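Local coordinates for hypothetical protein (Bacteroides fragilis, PDB 4JJA), which is of unestablished function but belongs to the NamZ (DUF1343) family and is probably an exported exo-beta-N-acetylmuramidase acting on peptidoglycan, at residues K225-L229 with L292-W298; T239-L243 with V253-P257. All blocks are in the same frame, centred on the assembly; numbering follows the deposited sequence. Where two conformers were deposited one is given.

In the fold
Contact 1 is a helix-helix contact, 225-229 on helix 224-233 against the start of helix 294-300, and it is partly buried, with an apolar side and a polar side. Contact 2, between the loop 239-243 and the strand 253-256, is buried and rests mainly on backbone atoms: two hydrogen bonds of one antiparallel bridge, with sparse side-chain packing around them. The salt bridge, the capping box and the edge-to-face aromatic pair all belong to contact 1. No helix or strand is common to both, but both segments of contact 2 fall, in sequence, between the two segments of contact 1. Their centres are 19 Å apart and their nearest atoms about 6 Å.

Contact 1: K225-L229 with L292-W298; sequences KAIYL and LSDEEIW
Tyr228 and Ile297 face each other where two nearly parallel helices pack, 225-229 against 294-298, with segment axes 12° apart and 10.1 Å at closest approach. The second helix begins in a capping box: Ser293 OG accepts from Glu296 N, and Glu296 OE2 takes Ser293 N in return.

Ile297 fills the tight, apolar side. Its CG2 lies 3.7 Å from Tyr228 CB, while CD1, on the other branch, reaches Leu229 CG at 3.9 Å and touches the aliphatic part of Lys225 at CD. Leu229 CD2 also meets Leu292 CD1, extending this patch toward the loop before the helix.

Trp298 is only partly buried, yet it presents its pyrrole edge to Tyr228 in a T-shaped pair, the planes 87° apart. NE1 stands 3.2 Å above the centre of the phenol ring. Asp294 O lies over one face of the indole, and His148 makes a second edge-to-face pair with Trp298.

Toward the more solvent-accessible side the contact becomes polar. The Lys225 chain leaves the helix with CG anti to the backbone N (chi1 -158°) and bends at its next two torsions, which carries the ammonium group to the N-terminal end of the other helix. There it donates to two oxygens. Asp294 OD2 turns to Arg212 in a second salt bridge, so the carboxylate joins two cations. Lys225 NZ meets Asp294 OD1 at 2.9 Å from above the carboxylate plane, but approaches Leu292 O in the carbonyl plane, at 2.7 Å.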
# COMPACT_ATOMS: atom_id res chain seq x y z
N LYS A 225 0.20 -13.17 6.61
CA LYS A 225 -0.82 -13.02 7.60
C LYS A 225 -1.00 -11.53 7.94
O LYS A 225 -2.13 -11.01 8.00
CB LYS A 225 -0.50 -13.81 8.87
CG LYS A 225 -1.69 -14.14 9.71
CD LYS A 225 -2.50 -15.31 9.11
CE LYS A 225 -1.84 -16.67 9.26
NZ LYS A 225 -2.61 -17.59 8.40
N ALA A 226 0.12 -10.85 8.16
CA ALA A 226 0.10 -9.43 8.48
C ALA A 226 -0.52 -8.67 7.31
O ALA A 226 -1.31 -7.76 7.49
CB ALA A 226 1.52 -8.94 8.74
N ILE A 227 -0.14 -9.01 6.07
CA ILE A 227 -0.64 -8.31 4.86
C ILE A 227 -2.13 -8.51 4.72
O ILE A 227 -2.84 -7.61 4.30
CB ILE A 227 0.18 -8.74 3.62
CG1 ILE A 227 1.59 -8.14 3.76
CG2 ILE A 227 -0.51 -8.31 2.30
CD1 ILE A 227 2.59 -8.63 2.81
N TYR A 228 -2.62 -9.71 4.99
CA TYR A 228 -4.04 -9.95 4.89
C TYR A 228 -4.87 -9.31 6.00
O TYR A 228 -6.01 -8.93 5.79
CB TYR A 228 -4.35 -11.44 4.81
CG TYR A 228 -3.79 -12.14 3.58
CD1 TYR A 228 -3.91 -11.57 2.30
CD2 TYR A 228 -3.24 -13.39 3.66
CE1 TYR A 228 -3.44 -12.21 1.16
CE2 TYR A 228 -2.77 -14.06 2.52
CZ TYR A 228 -2.86 -13.49 1.27
OH TYR A 228 -2.41 -14.15 0.16
N LEU A 229 -4.30 -9.23 7.20
CA LEU A 229 -4.95 -8.57 8.33
C LEU A 229 -4.85 -7.05 8.33
O LEU A 229 -5.66 -6.38 8.94
CB LEU A 229 -4.39 -9.14 9.65
CG LEU A 229 -4.92 -10.52 10.04
CD1 LEU A 229 -4.08 -11.09 11.19
CD2 LEU A 229 -6.38 -10.44 10.41
N LEU A 292 -5.21 -17.44 12.79
CA LEU A 292 -6.32 -17.46 11.84
C LEU A 292 -5.77 -18.02 10.52
O LEU A 292 -4.63 -17.72 10.12
CB LEU A 292 -6.88 -16.07 11.58
CG LEU A 292 -7.66 -15.43 12.70
CD1 LEU A 292 -8.05 -13.99 12.28
CD2 LEU A 292 -8.91 -16.20 13.10
N SER A 293 -6.56 -18.85 9.86
CA SER A 293 -6.19 -19.25 8.53
C SER A 293 -6.30 -18.10 7.55
O SER A 293 -7.09 -17.18 7.73
CB SER A 293 -7.09 -20.38 8.02
OG SER A 293 -8.45 -19.98 7.85
N ASP A 294 -5.44 -18.16 6.54
CA ASP A 294 -5.58 -17.21 5.42
C ASP A 294 -7.03 -17.20 4.92
O ASP A 294 -7.63 -16.12 4.71
CB ASP A 294 -4.62 -17.55 4.28
CG ASP A 294 -3.13 -17.28 4.57
OD1 ASP A 294 -2.74 -16.74 5.62
OD2 ASP A 294 -2.28 -17.68 3.70
N GLU A 295 -7.65 -18.37 4.69
CA GLU A 295 -9.05 -18.46 4.20
C GLU A 295 -10.09 -17.74 5.03
O GLU A 295 -10.96 -17.06 4.50
CB GLU A 295 -9.55 -19.92 4.05
CG GLU A 295 -9.00 -20.64 2.83
CD GLU A 295 -7.72 -21.39 3.17
OE1 GLU A 295 -7.19 -21.17 4.29
OE2 GLU A 295 -7.25 -22.18 2.34
N GLU A 296 -10.00 -17.88 6.34
CA GLU A 296 -11.00 -17.19 7.17
C GLU A 296 -10.79 -15.66 7.18
O GLU A 296 -11.78 -14.93 7.23
CB GLU A 296 -11.13 -17.73 8.56
CG GLU A 296 -10.04 -17.50 9.48
CD GLU A 296 -10.28 -18.31 10.78
OE1 GLU A 296 -11.37 -18.07 11.39
OE2 GLU A 296 -9.40 -19.18 11.13
N ILE A 297 -9.55 -15.21 7.00
CA ILE A 297 -9.27 -13.74 6.87
C ILE A 297 -9.94 -13.30 5.55
O ILE A 297 -10.63 -12.27 5.50
CB ILE A 297 -7.79 -13.45 6.97
CG1 ILE A 297 -7.23 -13.87 8.35
CG2 ILE A 297 -7.53 -11.99 6.64
CD1 ILE A 297 -5.72 -13.96 8.48
N TRP A 298 -9.72 -14.05 4.46
CA TRP A 298 -10.28 -13.67 3.13
C TRP A 298 -11.79 -13.62 3.17
O TRP A 298 -12.41 -12.76 2.57
CB TRP A 298 -9.81 -14.64 2.02
CG TRP A 298 -8.33 -14.76 1.90
CD1 TRP A 298 -7.38 -13.86 2.29
CD2 TRP A 298 -7.63 -15.88 1.37
NE1 TRP A 298 -6.14 -14.36 2.04
CE2 TRP A 298 -6.26 -15.59 1.44
CE3 TRP A 298 -8.05 -17.07 0.75
CZ2 TRP A 298 -5.28 -16.46 0.99
CZ3 TRP A 298 -7.07 -17.95 0.33
CH2 TRP A 298 -5.70 -17.65 0.44

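Contact 2: T239-L243 with V253-P257; sequences TPVSL and VYGHP
Ser242 and Gly255 form a single antiparallel bridge, a hydrogen-bonded pair that adds the loop 239-243 to strand 253-256, an outer strand of a small three-stranded antiparallel sheet. On its other side the strand bonds to strand 284-288, through Tyr254 with Val287 and His256 with His285.

Backbone hydrogen bonds make the bridge itself. Ser242 N donates to Gly255 O at 2.9 Å, bent at the hydrogen (138°) although it arrives nearly in line with the C=O bond; Gly255 N returns a straighter bond to Ser242 O at 3.0 Å. Two CA-H...O contacts continue the pairing toward Leu243: Tyr254 CA lies 3.2 Å from Ser242 O, which thus has two donors, and Leu243 CA lies 3.3 Å from Val253 O.

Side-chain packing across the pair is sparse. A chi1 of 176° swings CG1 of Val241 across from its own amide and lays that methyl against the strand, in van der Waals contact with Gly255 O at 3.5 Å and 4.0 Å from Tyr254 CB. Helix 305-314 meets the same valine through Ala310 and Leu314. Beyond CB the Tyr254 side chain departs from 239-243, its ring stacking on Phe236 and its hydroxyl bonded to Asp309.

Polar groups hold the loop on both sides of the bridge and tie down the histidine beside it. Thr239 OG1 accepts from Val241 N, an ST turn, and is also bonded to Phe236 O. Ser242 OG is bonded to Gly244 N, just beyond the segment. His256, whose ND1 pairs with Asn258 N, turns another edge of its imidazole to the loop. Pro240 O, the acceptor of a bond from Gln279 NE2, lies in the plane of that ring, 3.3 Å from His256 CD2.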
# COMPACT_ATOMS: atom_id res chain seq x y z
N THR A 239 -6.25 4.88 16.99
CA THR A 239 -6.63 4.61 18.35
C THR A 239 -5.36 4.48 19.17
O THR A 239 -4.27 4.40 18.60
CB THR A 239 -7.42 3.26 18.48
OG1 THR A 239 -6.50 2.16 18.48
CG2 THR A 239 -8.51 3.10 17.41
N PRO A 240 -5.45 4.33 20.50
CA PRO A 240 -4.26 4.04 21.31
C PRO A 240 -3.85 2.57 21.41
O PRO A 240 -2.90 2.24 22.11
CB PRO A 240 -4.65 4.56 22.69
CG PRO A 240 -5.99 5.04 22.60
CD PRO A 240 -6.60 4.69 21.32
N VAL A 241 -4.57 1.70 20.75
CA VAL A 241 -4.37 0.25 20.87
C VAL A 241 -3.10 -0.13 20.10
O VAL A 241 -2.88 0.31 18.98
CB VAL A 241 -5.59 -0.51 20.32
CG1 VAL A 241 -5.39 -1.97 20.32
CG2 VAL A 241 -6.84 -0.13 21.09
N SER A 242 -2.26 -0.97 20.70
CA SER A 242 -1.11 -1.53 19.99
C SER A 242 -1.59 -2.62 19.02
O SER A 242 -2.43 -3.46 19.38
CB SER A 242 -0.10 -2.17 20.97
OG SER A 242 0.94 -2.86 20.26
N LEU A 243 -0.95 -2.65 17.85
CA LEU A 243 -1.19 -3.70 16.87
C LEU A 243 0.04 -4.58 16.71
O LEU A 243 0.20 -5.32 15.71
CB LEU A 243 -1.69 -3.12 15.55
CG LEU A 243 -0.90 -2.00 14.91
CD1 LEU A 243 0.43 -2.45 14.30
CD2 LEU A 243 -1.75 -1.33 13.82
N VAL A 253 -1.85 -9.07 16.04
CA VAL A 253 -2.36 -9.01 17.41
C VAL A 253 -2.96 -7.63 17.65
O VAL A 253 -2.67 -6.69 16.89
CB VAL A 253 -1.23 -9.30 18.44
CG1 VAL A 253 -0.50 -10.62 18.20
CG2 VAL A 253 -0.24 -8.12 18.47
N TYR A 254 -3.74 -7.51 18.72
CA TYR A 254 -4.08 -6.18 19.20
C TYR A 254 -4.22 -6.21 20.71
O TYR A 254 -4.61 -7.21 21.28
CB TYR A 254 -5.32 -5.58 18.53
CG TYR A 254 -6.62 -6.27 18.81
CD1 TYR A 254 -7.03 -7.37 18.03
CD2 TYR A 254 -7.47 -5.85 19.82
CE1 TYR A 254 -8.27 -7.96 18.24
CE2 TYR A 254 -8.68 -6.45 20.04
CZ TYR A 254 -9.09 -7.50 19.26
OH TYR A 254 -10.31 -8.12 19.47
N GLY A 255 -3.85 -5.12 21.37
CA GLY A 255 -3.98 -5.10 22.81
C GLY A 255 -3.56 -3.76 23.39
O GLY A 255 -3.06 -2.90 22.69
N HIS A 256 -3.74 -3.61 24.70
CA HIS A 256 -3.50 -2.34 25.36
C HIS A 256 -3.33 -2.61 26.85
O HIS A 256 -3.94 -3.54 27.38
CB HIS A 256 -4.73 -1.43 25.11
CG HIS A 256 -4.59 -0.04 25.61
ND1 HIS A 256 -4.78 0.28 26.94
CD2 HIS A 256 -4.18 1.09 24.98
CE1 HIS A 256 -4.52 1.56 27.10
NE2 HIS A 256 -4.16 2.08 25.93
N PRO A 257 -2.51 -1.79 27.53
CA PRO A 257 -2.33 -2.06 28.98
C PRO A 257 -3.58 -1.99 29.85
O PRO A 257 -3.58 -2.56 30.93
CB PRO A 257 -1.34 -1.02 29.42
CG PRO A 257 -0.97 -0.24 28.26
CD PRO A 257 -1.65 -0.72 27.04